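PDB 5X3I: 1,3-alpha-isomaltosidase from Kribbella flavida DSM 17836, which hydrolyses the alpha-1,3-glucosidic linkages of the cyclic tetrasaccharide cyclobis-(1-6)-alpha-nigerosyl to yield isomaltose inside the cell. Local coordinates for residues A[279-282]-A[283-287]; A[399-403]-A[404-408]; A[615-619]-A[620-624]; A[710-714]-A[715-719]; A[736-739]-A[740-743]. The protein carries 1 engineered substitution. One frame throughout, in Å; residues are numbered along the deposited sequence.

Contact 1: residues A[279-282]-A[283-287]; sequences TVLT and GFLDE
Leu285 N donates to Leu281 O over 2.8 Å (N-H...O 165°), and one step on Asp286 N bonds to Thr282 O, also at 2.8 Å, both ordinary i to i+4 bonds of a helix. Leu281 and Leu285 repeat that spacing with their side chains: CD1 of Leu281 lies 3.8 Å from CG of Leu285, and the two branched ends cross obliquely. The same CD1 touches the ring of Phe284, three residues on, at its edge, 4.1 Å from CD2. With CG anti to the backbone N (chi1 -176°), Phe284 carries its ring away from residues 279-282 to stack on Phe226 and meet His240 edge to face. All this belongs to the amphipathic helix 277-288, whose Val280 and Phe284 pack on strands 223-230 and 267-274, while Leu285 touches Gln527 and Asp651. Shortening Leu285 to an alanine would probably take away the isobutyl group that CD1 of Leu281 leans on, leaving it the Phe284 edge, and open a gap toward Gln527. On the more exposed flank, Thr282 and Asp286 run side by side, CG2 to OD2 3.8 Å; Thr282 OG1 bonds to Asp651, and Asp286 forms a salt bridge with Arg290.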
loop_
_atom_site.group_PDB
_atom_site.type_symbol
_atom_site.label_atom_id
_atom_site.label_comp_id
_atom_site.label_asym_id
_atom_site.label_seq_id
_atom_site.Cartn_x
_atom_site.Cartn_y
_atom_site.Cartn_z
ATOM N N THR A 279 16.426 0.901 -18.821
ATOM C CA THR A 279 17.607 0.124 -18.467
ATOM C C THR A 279 17.942 0.266 -16.978
ATOM O O THR A 279 18.382 -0.679 -16.345
ATOM C CB THR A 279 18.824 0.536 -19.312
ATOM O OG1 THR A 279 18.524 0.340 -20.696
ATOM C CG2 THR A 279 20.044 -0.300 -18.952
ATOM N N VAL A 280 17.716 1.448 -16.427
ATOM C CA VAL A 280 17.856 1.645 -14.987
ATOM C C VAL A 280 16.879 0.731 -14.245
ATOM O O VAL A 280 17.262 0.027 -13.315
ATOM C CB VAL A 280 17.616 3.105 -14.586
ATOM C CG1 VAL A 280 17.409 3.223 -13.084
ATOM C CG2 VAL A 280 18.791 3.978 -15.024
ATOM N N LEU A 281 15.627 0.723 -14.683
ATOM C CA LEU A 281 14.625 -0.126 -14.053
ATOM C C LEU A 281 14.999 -1.607 -14.170
ATOM O O LEU A 281 14.834 -2.366 -13.221
ATOM C CB LEU A 281 13.246 0.141 -14.653
ATOM C CG LEU A 281 12.050 -0.540 -13.980
ATOM C CD1 LEU A 281 12.123 -0.404 -12.457
ATOM C CD2 LEU A 281 10.765 0.059 -14.518
ATOM N N THR A 282 15.543 -2.000 -15.318
ATOM C CA THR A 282 15.935 -3.386 -15.535
ATOM C C THR A 282 16.963 -3.828 -14.502
ATOM O O THR A 282 16.877 -4.924 -13.957
ATOM C CB THR A 282 16.509 -3.599 -16.948
ATOM O OG1 THR A 282 15.512 -3.293 -17.927
ATOM C CG2 THR A 282 16.978 -5.029 -17.134
ATOM N N GLY A 283 17.939 -2.967 -14.239
ATOM C CA GLY A 283 18.938 -3.255 -13.228
ATOM C C GLY A 283 18.321 -3.467 -11.854
ATOM O O GLY A 283 18.655 -4.420 -11.166
ATOM N N PHE A 284 17.425 -2.570 -11.462
ATOM C CA PHE A 284 16.685 -2.702 -10.206
ATOM C C PHE A 284 15.918 -4.035 -10.161
ATOM O O PHE A 284 16.071 -4.811 -9.227
ATOM C CB PHE A 284 15.729 -1.516 -10.034
ATOM C CG PHE A 284 14.978 -1.494 -8.717
ATOM C CD1 PHE A 284 15.633 -1.700 -7.516
ATOM C CD2 PHE A 284 13.618 -1.226 -8.691
ATOM C CE1 PHE A 284 14.947 -1.655 -6.322
ATOM C CE2 PHE A 284 12.927 -1.184 -7.503
ATOM C CZ PHE A 284 13.587 -1.397 -6.319
ATOM N N LEU A 285 15.123 -4.311 -11.189
ATOM C CA LEU A 285 14.239 -5.480 -11.158
ATOM C C LEU A 285 15.020 -6.790 -11.281
ATOM O O LEU A 285 14.648 -7.787 -10.674
ATOM C CB LEU A 285 13.171 -5.377 -12.253
ATOM C CG LEU A 285 12.237 -4.157 -12.192
ATOM C CD1 LEU A 285 11.050 -4.296 -13.151
ATOM C CD2 LEU A 285 11.765 -3.873 -10.775
ATOM N N ASP A 286 16.112 -6.786 -12.047
ATOM C CA ASP A 286 17.014 -7.939 -12.086
ATOM C C ASP A 286 17.484 -8.296 -10.686
ATOM O O ASP A 286 17.690 -9.460 -10.360
ATOM C CB ASP A 286 18.237 -7.675 -12.969
ATOM C CG ASP A 286 17.978 -7.968 -14.435
ATOM O OD1 ASP A 286 16.880 -8.462 -14.753
ATOM O OD2 ASP A 286 18.875 -7.693 -15.264
ATOM N N GLU A 287 17.700 -7.268 -9.878
ATOM C CA GLU A 287 18.128 -7.459 -8.506
ATOM C C GLU A 287 16.995 -7.841 -7.545
ATOM O O GLU A 287 17.146 -8.755 -6.753
ATOM C CB GLU A 287 18.814 -6.173 -8.020
ATOM C CG GLU A 287 19.368 -6.220 -6.616
ATOM C CD GLU A 287 20.016 -4.894 -6.197
ATOM O OE1 GLU A 287 19.838 -4.509 -5.026
ATOM O OE2 GLU A 287 20.681 -4.242 -7.040
#

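Contact 2: residues A[399-403]-A[404-408]; sequences TEFST and GQVAA. With SO4 (sulfate ion), chain D.
The loop that follows strand 388-393 of the TIM barrel turns here into helix 404-415, and Phe401 packs against the first turn of that helix. CB of Phe401 lies 3.7 Å from CG1 of Val406. The two side chains meet at about a right angle, and CG1 approaches the ring obliquely near CG and CD2. Val406 puts CG1 between its backbone N and carbonyl carbon (chi1 63°), which turns this methyl toward the loop and also to 3.7 Å from Thr403 O. Ala407 packs beside it: its CB sits 3.4 Å from Ser402 O and touches the carbonyl oxygens of Phe401 and Thr403 as well. Gly404 joins loop to helix with a positive phi of 87°, where a side chain would collide with Thr403 O. On the loop a sulfate ion, probably from the crystallisation liquor, is held by backbone and hydroxyl groups. Ser402 contributes weak bonds, and CB of Phe401 touches O1. The ring of Phe401 also has CG of Glu400 over one face, toward the rim. Sulfate O1 takes the firmer bonds, from Thr403 N at 3.0 Å (N-H...O 154°) and from Thr403 OG1, likewise at 3.0 Å.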
loop_
_atom_site.group_PDB
_atom_site.type_symbol
_atom_site.label_atom_id
_atom_site.label_comp_id
_atom_site.label_asym_id
_atom_site.label_seq_id
_atom_site.Cartn_x
_atom_site.Cartn_y
_atom_site.Cartn_z
ATOM N N THR A 399 -7.853 -12.505 18.417
ATOM C CA THR A 399 -7.726 -13.056 19.761
ATOM C C THR A 399 -8.904 -12.781 20.702
ATOM O O THR A 399 -8.913 -13.254 21.828
ATOM C CB THR A 399 -6.464 -12.521 20.420
ATOM O OG1 THR A 399 -6.490 -11.092 20.383
ATOM C CG2 THR A 399 -5.258 -13.011 19.659
ATOM N N GLU A 400 -9.890 -12.020 20.244
ATOM C CA GLU A 400 -10.948 -11.541 21.128
ATOM C C GLU A 400 -11.987 -12.612 21.454
ATOM O O GLU A 400 -12.871 -12.392 22.272
ATOM C CB GLU A 400 -11.636 -10.319 20.518
ATOM C CG GLU A 400 -12.553 -10.649 19.365
ATOM C CD GLU A 400 -12.689 -9.508 18.379
ATOM O OE1 GLU A 400 -11.663 -9.109 17.791
ATOM O OE2 GLU A 400 -13.820 -9.014 18.194
ATOM N N PHE A 401 -11.889 -13.769 20.815
ATOM C CA PHE A 401 -12.831 -14.846 21.079
ATOM C C PHE A 401 -12.210 -15.931 21.935
ATOM O O PHE A 401 -11.078 -16.333 21.708
ATOM C CB PHE A 401 -13.342 -15.436 19.768
ATOM C CG PHE A 401 -14.081 -14.453 18.925
ATOM C CD1 PHE A 401 -15.415 -14.190 19.161
ATOM C CD2 PHE A 401 -13.441 -13.779 17.905
ATOM C CE1 PHE A 401 -16.097 -13.284 18.391
ATOM C CE2 PHE A 401 -14.119 -12.873 17.130
ATOM C CZ PHE A 401 -15.449 -12.623 17.372
ATOM N N SER A 402 -12.958 -16.384 22.934
ATOM C CA SER A 402 -12.506 -17.445 23.826
ATOM C C SER A 402 -12.672 -18.824 23.218
ATOM O O SER A 402 -11.941 -19.747 23.560
ATOM C CB SER A 402 -13.270 -17.392 25.152
ATOM O OG SER A 402 -13.375 -16.067 25.632
ATOM N N THR A 403 -13.661 -18.968 22.342
ATOM C CA THR A 403 -14.021 -20.274 21.805
ATOM C C THR A 403 -14.074 -20.313 20.285
ATOM O O THR A 403 -13.903 -19.300 19.623
ATOM C CB THR A 403 -15.391 -20.724 22.315
ATOM O OG1 THR A 403 -16.363 -19.729 21.975
ATOM C CG2 THR A 403 -15.367 -20.912 23.822
ATOM N N GLY A 404 -14.357 -21.494 19.751
ATOM C CA GLY A 404 -14.510 -21.685 18.321
ATOM C C GLY A 404 -13.207 -21.978 17.605
ATOM O O GLY A 404 -12.148 -22.058 18.222
ATOM N N GLN A 405 -13.298 -22.150 16.294
ATOM C CA GLN A 405 -12.127 -22.413 15.480
ATOM C C GLN A 405 -11.099 -21.298 15.580
ATOM O O GLN A 405 -9.904 -21.555 15.580
ATOM C CB GLN A 405 -12.517 -22.595 14.018
ATOM C CG GLN A 405 -11.378 -23.134 13.202
ATOM C CD GLN A 405 -11.029 -24.541 13.614
ATOM O OE1 GLN A 405 -11.876 -25.433 13.566
ATOM N NE2 GLN A 405 -9.785 -24.751 14.032
ATOM N N VAL A 406 -11.576 -20.060 15.656
ATOM C CA VAL A 406 -10.683 -18.920 15.685
ATOM C C VAL A 406 -9.777 -18.966 16.926
ATOM O O VAL A 406 -8.596 -18.646 16.836
ATOM C CB VAL A 406 -11.472 -17.584 15.621
ATOM C CG1 VAL A 406 -12.388 -17.411 16.840
ATOM C CG2 VAL A 406 -10.523 -16.408 15.461
ATOM N N ALA A 407 -10.326 -19.395 18.065
ATOM C CA ALA A 407 -9.562 -19.492 19.306
ATOM C C ALA A 407 -8.627 -20.691 19.283
ATOM O O ALA A 407 -7.497 -20.611 19.760
ATOM C CB ALA A 407 -10.494 -19.580 20.509
ATOM N N ALA A 408 -9.103 -21.799 18.725
ATOM C CA ALA A 408 -8.268 -22.978 18.588
ATOM C C ALA A 408 -7.043 -22.674 17.722
ATOM O O ALA A 408 -5.950 -23.110 18.033
ATOM C CB ALA A 408 -9.058 -24.129 18.000
HETATM S S SO4 D . -16.592 -16.017 22.948
HETATM O O1 SO4 D . -15.725 -16.848 22.123
HETATM O O2 SO4 D . -17.170 -16.857 23.990
HETATM O O3 SO4 D . -15.827 -14.927 23.547
HETATM O O4 SO4 D . -17.656 -15.453 22.124
#

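Contact 3: residues A[615-619]-A[620-624]; sequences ETTGD and DRVVP
Asp619 to Val622 form a type I beta turn, closed by a weak bond from Val622 N to Asp619 O (3.4 Å), and this turn links the end of helix 610-617 to the start of the long helix 622-650. Just before it, Gly618 leaves helical geometry with a positive phi of 70°, and an ST turn spans the helix end: Thr617 OG1 accepts from Asp619 N while itself bonding back to Val613 O. The side chain of Asp619 makes a capping bond in the turn that leads into the next helix. Its CG stands anti to the backbone N (chi1 -161°), which brings the carboxylate over the turn to meet Arg621. OD1 accepts from Arg621 N at 2.9 Å through its anti lone pair and from Arg621 NE at 3.1 Å through its syn lone pair. OD2 uses its own syn lone pair for Arg621 NH2. This is a side-on, two-nitrogen salt bridge, and the carboxylate and guanidinium planes are only 6° apart; three bonds in all hold the carboxylate against rotation. An asparagine in place of Asp619 would probably leave the guanidinium without its negative mate and weaken the paired grip. Val622, the buried residue here, sets CG2 3.8 Å from Asp619 CB and packs on Ala576 and Tyr579 of helix 576-586. A water bridges the turn to the helix, donating to Asp619 O at 2.8 Å and accepting from Val623 N at 2.9 Å.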
loop_
_atom_site.group_PDB
_atom_site.type_symbol
_atom_site.label_atom_id
_atom_site.label_comp_id
_atom_site.label_asym_id
_atom_site.label_seq_id
_atom_site.Cartn_x
_atom_site.Cartn_y
_atom_site.Cartn_z
ATOM N N GLU A 615 -28.684 6.254 -10.090
ATOM C CA GLU A 615 -29.846 6.444 -9.242
ATOM C C GLU A 615 -29.644 7.571 -8.240
ATOM O O GLU A 615 -30.550 8.361 -8.004
ATOM C CB GLU A 615 -30.190 5.157 -8.495
ATOM C CG GLU A 615 -31.385 5.309 -7.570
ATOM C CD GLU A 615 -31.841 3.997 -6.961
ATOM O OE1 GLU A 615 -31.360 2.928 -7.398
ATOM O OE2 GLU A 615 -32.685 4.034 -6.040
ATOM N N THR A 616 -28.457 7.638 -7.649
ATOM C CA THR A 616 -28.191 8.623 -6.617
ATOM C C THR A 616 -28.170 10.011 -7.226
ATOM O O THR A 616 -28.762 10.939 -6.690
ATOM C CB THR A 616 -26.856 8.360 -5.889
ATOM O OG1 THR A 616 -26.877 7.049 -5.320
ATOM C CG2 THR A 616 -26.672 9.351 -4.764
ATOM N N THR A 617 -27.485 10.135 -8.355
ATOM C CA THR A 617 -27.318 11.414 -9.025
ATOM C C THR A 617 -28.527 11.832 -9.852
ATOM O O THR A 617 -28.715 13.014 -10.127
ATOM C CB THR A 617 -26.097 11.396 -9.943
ATOM O OG1 THR A 617 -26.294 10.423 -10.976
ATOM C CG2 THR A 617 -24.841 11.062 -9.147
ATOM N N GLY A 618 -29.343 10.862 -10.250
ATOM C CA GLY A 618 -30.417 11.117 -11.189
ATOM C C GLY A 618 -29.907 11.420 -12.586
ATOM O O GLY A 618 -30.621 12.006 -13.388
ATOM N N ASP A 619 -28.674 11.017 -12.885
ATOM C CA ASP A 619 -28.057 11.307 -14.178
ATOM C C ASP A 619 -28.175 10.117 -15.120
ATOM O O ASP A 619 -27.611 9.055 -14.864
ATOM C CB ASP A 619 -26.587 11.691 -13.991
ATOM C CG ASP A 619 -26.010 12.426 -15.188
ATOM O OD1 ASP A 619 -26.211 11.982 -16.337
ATOM O OD2 ASP A 619 -25.343 13.459 -14.981
ATOM N N ASP A 620 -28.895 10.304 -16.222
ATOM C CA ASP A 620 -29.206 9.202 -17.121
ATOM C C ASP A 620 -28.109 8.981 -18.150
ATOM O O ASP A 620 -28.260 8.169 -19.041
ATOM C CB ASP A 620 -30.562 9.416 -17.811
ATOM C CG ASP A 620 -30.637 10.714 -18.590
ATOM O OD1 ASP A 620 -29.696 11.036 -19.342
ATOM O OD2 ASP A 620 -31.660 11.417 -18.452
ATOM N N ARG A 621 -27.027 9.739 -18.058
ATOM C CA ARG A 621 -25.851 9.438 -18.855
ATOM C C ARG A 621 -24.918 8.413 -18.209
ATOM O O ARG A 621 -24.080 7.844 -18.889
ATOM C CB ARG A 621 -25.054 10.708 -19.125
ATOM C CG ARG A 621 -25.781 11.750 -19.934
ATOM C CD ARG A 621 -24.999 13.048 -19.907
ATOM N NE ARG A 621 -24.912 13.612 -18.566
ATOM C CZ ARG A 621 -24.247 14.725 -18.268
ATOM N NH1 ARG A 621 -23.605 15.391 -19.221
ATOM N NH2 ARG A 621 -24.222 15.173 -17.022
ATOM N N VAL A 622 -25.060 8.172 -16.910
ATOM C CA VAL A 622 -24.058 7.379 -16.192
ATOM C C VAL A 622 -23.980 5.914 -16.660
ATOM O O VAL A 622 -22.907 5.425 -17.000
ATOM C CB VAL A 622 -24.303 7.413 -14.674
ATOM C CG1 VAL A 622 -23.359 6.453 -13.964
ATOM C CG2 VAL A 622 -24.097 8.834 -14.144
ATOM N N VAL A 623 -25.108 5.224 -16.697
ATOM C CA VAL A 623 -25.103 3.834 -17.144
ATOM C C VAL A 623 -24.639 3.692 -18.601
ATOM O O VAL A 623 -23.699 2.950 -18.853
ATOM C CB VAL A 623 -26.482 3.172 -16.946
ATOM C CG1 VAL A 623 -26.571 1.869 -17.728
ATOM C CG2 VAL A 623 -26.745 2.942 -15.456
ATOM N N PRO A 624 -25.258 4.423 -19.557
ATOM C CA PRO A 624 -24.833 4.226 -20.949
ATOM C C PRO A 624 -23.372 4.577 -21.206
ATOM O O PRO A 624 -22.705 3.890 -21.966
ATOM C CB PRO A 624 -25.749 5.172 -21.736
ATOM C CG PRO A 624 -26.893 5.425 -20.855
ATOM C CD PRO A 624 -26.351 5.406 -19.471
HETATM O O HOH W 1 -27.657 6.534 -16.175
#

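Contact 4: residues A[710-714]-A[715-719]; sequences DRVPS and GLVTR
Gly715 opens the second strand directly after Ser714, with a phi of 103° and an extended psi of -166°. In this conformation a side chain would run into Ser714 O, so the glycine lets the chain swing round from residues 710-714 into strand 715-720. Its backbone pairs with Leu698. Leu716 comes next and turns its side chain away from the first segment, to Tyr697 and His671. Val717 carries the contact. Its side chain and that of Val712 reach toward each other tip to tip, with Val717 CG2 only 3.4 Å from Val712 CG1, tighter than an ordinary van der Waals approach. Val717 CG1 is 3.7 Å from the same methyl, so Val712 CG1 meets both branches of its partner. Val717 has CG1 anti to the backbone N (chi1 -169°), which leaves CG2 beside that N and 3.6 Å from Pro713 O. Both valines also lie on Leu698. Beyond them the strand runs on to Arg719, whose backbone pairs with Trp694. No hydrogen bond joins the two segments: strand 711-712 pairs with 703-705 and strand 715-720 with 693-698, so the valines join two neighbouring antiparallel sheets of the C-terminal beta domain.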
loop_
_atom_site.group_PDB
_atom_site.type_symbol
_atom_site.label_atom_id
_atom_site.label_comp_id
_atom_site.label_asym_id
_atom_site.label_seq_id
_atom_site.Cartn_x
_atom_site.Cartn_y
_atom_site.Cartn_z
ATOM N N ASP A 710 -8.497 11.189 -37.018
ATOM C CA ASP A 710 -7.730 12.225 -37.720
ATOM C C ASP A 710 -6.292 12.353 -37.227
ATOM O O ASP A 710 -6.021 12.212 -36.038
ATOM C CB ASP A 710 -8.409 13.588 -37.586
ATOM C CG ASP A 710 -9.761 13.633 -38.246
ATOM O OD1 ASP A 710 -10.011 12.836 -39.173
ATOM O OD2 ASP A 710 -10.571 14.477 -37.833
ATOM N N ARG A 711 -5.375 12.622 -38.151
ATOM C CA ARG A 711 -4.000 12.943 -37.792
ATOM C C ARG A 711 -3.968 14.198 -36.946
ATOM O O ARG A 711 -4.801 15.082 -37.097
ATOM C CB ARG A 711 -3.130 13.143 -39.029
ATOM C CG ARG A 711 -2.857 11.880 -39.802
ATOM C CD ARG A 711 -1.382 11.548 -39.799
ATOM N NE ARG A 711 -1.131 10.271 -40.456
ATOM C CZ ARG A 711 0.073 9.734 -40.614
ATOM N NH1 ARG A 711 1.148 10.368 -40.161
ATOM N NH2 ARG A 711 0.203 8.562 -41.224
ATOM N N VAL A 712 -3.010 14.257 -36.037
ATOM C CA VAL A 712 -2.838 15.431 -35.204
ATOM C C VAL A 712 -1.345 15.739 -35.086
ATOM O O VAL A 712 -0.524 14.833 -34.969
ATOM C CB VAL A 712 -3.491 15.200 -33.827
ATOM C CG1 VAL A 712 -2.818 15.998 -32.761
ATOM C CG2 VAL A 712 -4.976 15.523 -33.886
ATOM N N PRO A 713 -0.979 17.025 -35.128
ATOM C CA PRO A 713 0.451 17.320 -35.053
ATOM C C PRO A 713 0.974 17.194 -33.630
ATOM O O PRO A 713 0.227 17.422 -32.687
ATOM C CB PRO A 713 0.532 18.764 -35.548
ATOM C CG PRO A 713 -0.781 19.345 -35.173
ATOM C CD PRO A 713 -1.787 18.239 -35.327
ATOM N N SER A 714 2.249 16.857 -33.485
ATOM C CA SER A 714 2.871 16.788 -32.169
ATOM C C SER A 714 2.931 18.187 -31.577
ATOM O O SER A 714 2.775 19.173 -32.297
ATOM C CB SER A 714 4.259 16.164 -32.248
ATOM O OG SER A 714 5.010 16.721 -33.303
ATOM N N GLY A 715 3.117 18.276 -30.264
ATOM C CA GLY A 715 2.959 19.536 -29.563
ATOM C C GLY A 715 1.651 19.600 -28.800
ATOM O O GLY A 715 1.019 18.576 -28.554
ATOM N N LEU A 716 1.271 20.794 -28.373
ATOM C CA LEU A 716 0.046 20.974 -27.613
ATOM C C LEU A 716 -1.173 20.804 -28.501
ATOM O O LEU A 716 -1.258 21.400 -29.573
ATOM C CB LEU A 716 0.019 22.348 -26.955
ATOM C CG LEU A 716 1.100 22.618 -25.915
ATOM C CD1 LEU A 716 0.998 24.046 -25.402
ATOM C CD2 LEU A 716 0.987 21.631 -24.770
ATOM N N VAL A 717 -2.115 19.982 -28.054
ATOM C CA VAL A 717 -3.351 19.756 -28.786
ATOM C C VAL A 717 -4.535 19.945 -27.870
ATOM O O VAL A 717 -4.578 19.371 -26.787
ATOM C CB VAL A 717 -3.425 18.344 -29.375
ATOM C CG1 VAL A 717 -4.596 18.243 -30.349
ATOM C CG2 VAL A 717 -2.133 17.986 -30.046
ATOM N N THR A 718 -5.506 20.732 -28.309
ATOM C CA THR A 718 -6.716 20.933 -27.536
ATOM C C THR A 718 -7.907 20.322 -28.264
ATOM O O THR A 718 -8.052 20.493 -29.466
ATOM C CB THR A 718 -6.963 22.427 -27.280
ATOM O OG1 THR A 718 -5.875 22.957 -26.520
ATOM C CG2 THR A 718 -8.249 22.634 -26.519
ATOM N N ARG A 719 -8.740 19.583 -27.540
ATOM C CA ARG A 719 -9.957 19.038 -28.121
ATOM C C ARG A 719 -11.094 19.142 -27.127
ATOM O O ARG A 719 -10.866 19.394 -25.947
ATOM C CB ARG A 719 -9.758 17.585 -28.556
ATOM C CG ARG A 719 -9.303 16.635 -27.459
ATOM C CD ARG A 719 -9.627 15.193 -27.822
ATOM N NE ARG A 719 -11.065 15.037 -27.982
ATOM C CZ ARG A 719 -11.670 14.696 -29.111
ATOM N NH1 ARG A 719 -12.985 14.605 -29.137
ATOM N NH2 ARG A 719 -10.970 14.431 -30.203
#

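Contact 5: residues A[736-739]-A[740-743]; sequences SELQ and PVFS
Leu738 and Phe742 lie one helical turn apart, and the phenyl ring comes back along the backbone with its edge toward the leucine carbonyl. CD2 of Phe742 is 3.2 Å from Leu738 O, which sits near the plane of the ring, and CE2 approaches Leu738 CB at 4.2 Å. With CG anti to the carbonyl carbon (chi1 -62°), beside the backbone N, the ring swings back toward the preceding turn. CG1 of Val741 lies over the rim of one face, 3.9 Å above the ring plane. The other branch, CG2, makes a looser contact with Leu738 CD1. Pro740 has no N-H to give to the preceding turn, and its CD lies 3.6 Å from Glu737 O. The helix is kinked and only weakly bonded here: Val741 N bonds weakly to Leu738 O and Phe742 N weakly to Gln739 O, each at 3.0 Å. At the chain terminus, Pro740 O accepts from both Ser743 N and Ser743 OG, the hydroxyl bond measuring 2.8 Å. Leu738, Val741 and Phe742 rest on Tyr639, Ser635, Leu636 and Leu632 of helix 622-650, and Trp707 meets Phe742 edge to face: a proline-kinked, amphipathic C-terminal helix packed on a longer one.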
loop_
_atom_site.group_PDB
_atom_site.type_symbol
_atom_site.label_atom_id
_atom_site.label_comp_id
_atom_site.label_asym_id
_atom_site.label_seq_id
_atom_site.Cartn_x
_atom_site.Cartn_y
_atom_site.Cartn_z
ATOM N N SER A 736 -3.430 1.299 -37.474
ATOM C CA SER A 736 -4.079 0.235 -38.220
ATOM C C SER A 736 -4.503 -0.887 -37.270
ATOM O O SER A 736 -5.565 -1.466 -37.432
ATOM C CB SER A 736 -3.151 -0.301 -39.311
ATOM O OG SER A 736 -3.731 -1.421 -39.956
ATOM N N GLU A 737 -3.683 -1.168 -36.264
ATOM C CA GLU A 737 -3.995 -2.220 -35.303
ATOM C C GLU A 737 -5.035 -1.786 -34.267
ATOM O O GLU A 737 -5.813 -2.607 -33.806
ATOM C CB GLU A 737 -2.725 -2.694 -34.587
ATOM C CG GLU A 737 -1.571 -3.037 -35.510
ATOM C CD GLU A 737 -0.399 -3.698 -34.797
ATOM O OE1 GLU A 737 -0.366 -3.704 -33.549
ATOM O OE2 GLU A 737 0.495 -4.220 -35.488
ATOM N N LEU A 738 -5.025 -0.517 -33.869
ATOM C CA LEU A 738 -5.924 -0.065 -32.802
ATOM C C LEU A 738 -7.291 0.421 -33.260
ATOM O O LEU A 738 -8.218 0.511 -32.462
ATOM C CB LEU A 738 -5.268 1.068 -31.999
ATOM C CG LEU A 738 -4.332 0.761 -30.824
ATOM C CD1 LEU A 738 -4.981 -0.213 -29.845
ATOM C CD2 LEU A 738 -2.983 0.252 -31.286
ATOM N N GLN A 739 -7.426 0.705 -34.545
ATOM C CA GLN A 739 -8.654 1.299 -35.057
ATOM C C GLN A 739 -9.934 0.504 -34.738
ATOM O O GLN A 739 -10.935 1.107 -34.368
ATOM C CB GLN A 739 -8.544 1.512 -36.571
ATOM C CG GLN A 739 -9.653 2.375 -37.143
ATOM C CD GLN A 739 -9.458 2.682 -38.618
ATOM O OE1 GLN A 739 -8.660 2.044 -39.299
ATOM N NE2 GLN A 739 -10.189 3.667 -39.113
ATOM N N PRO A 740 -9.906 -0.842 -34.867
ATOM C CA PRO A 740 -11.137 -1.575 -34.551
ATOM C C PRO A 740 -11.600 -1.367 -33.118
ATOM O O PRO A 740 -12.800 -1.294 -32.878
ATOM C CB PRO A 740 -10.749 -3.034 -34.778
ATOM C CG PRO A 740 -9.649 -2.977 -35.757
ATOM C CD PRO A 740 -8.874 -1.744 -35.403
ATOM N N VAL A 741 -10.655 -1.264 -32.189
ATOM C CA VAL A 741 -10.979 -1.049 -30.785
ATOM C C VAL A 741 -11.873 0.165 -30.620
ATOM O O VAL A 741 -12.797 0.172 -29.814
ATOM C CB VAL A 741 -9.706 -0.865 -29.941
ATOM C CG1 VAL A 741 -10.051 -0.445 -28.519
ATOM C CG2 VAL A 741 -8.889 -2.133 -29.949
ATOM N N PHE A 742 -11.585 1.197 -31.395
ATOM C CA PHE A 742 -12.296 2.454 -31.286
ATOM C C PHE A 742 -13.416 2.652 -32.295
ATOM O O PHE A 742 -14.061 3.695 -32.303
ATOM C CB PHE A 742 -11.293 3.594 -31.399
ATOM C CG PHE A 742 -10.269 3.583 -30.313
ATOM C CD1 PHE A 742 -10.504 4.237 -29.120
ATOM C CD2 PHE A 742 -9.084 2.891 -30.471
ATOM C CE1 PHE A 742 -9.575 4.206 -28.118
ATOM C CE2 PHE A 742 -8.154 2.865 -29.471
ATOM C CZ PHE A 742 -8.402 3.522 -28.293
ATOM N N SER A 743 -13.644 1.666 -33.154
ATOM C CA SER A 743 -14.592 1.839 -34.251
ATOM C C SER A 743 -16.038 1.876 -33.769
ATOM O O SER A 743 -16.477 0.992 -33.035
ATOM C CB SER A 743 -14.419 0.727 -35.285
ATOM O OG SER A 743 -14.706 -0.544 -34.726
#

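The five contacts follow one another along the chain without touching, and all lie away from the probable active-site residues Glu474 and Asp536 and from Ala471, an engineered alanine at the position inferred to hold the nucleophile. Contacts 2 and 3 both belong to the TIM-barrel domain, yet their centres are 46 Å apart. Contact 1 lies on the opposite side of the chain's centre from contact 2. Contacts 4 and 5 are the closest pair, with centres 19 Å and nearest atoms about 8 Å apart; Trp707 touches Arg719 of one and Phe742 of the other. The N-terminal end of helix 622-650 lies in contact 3, and residues further along it pack against contact 5, whose centre is 28 Å away.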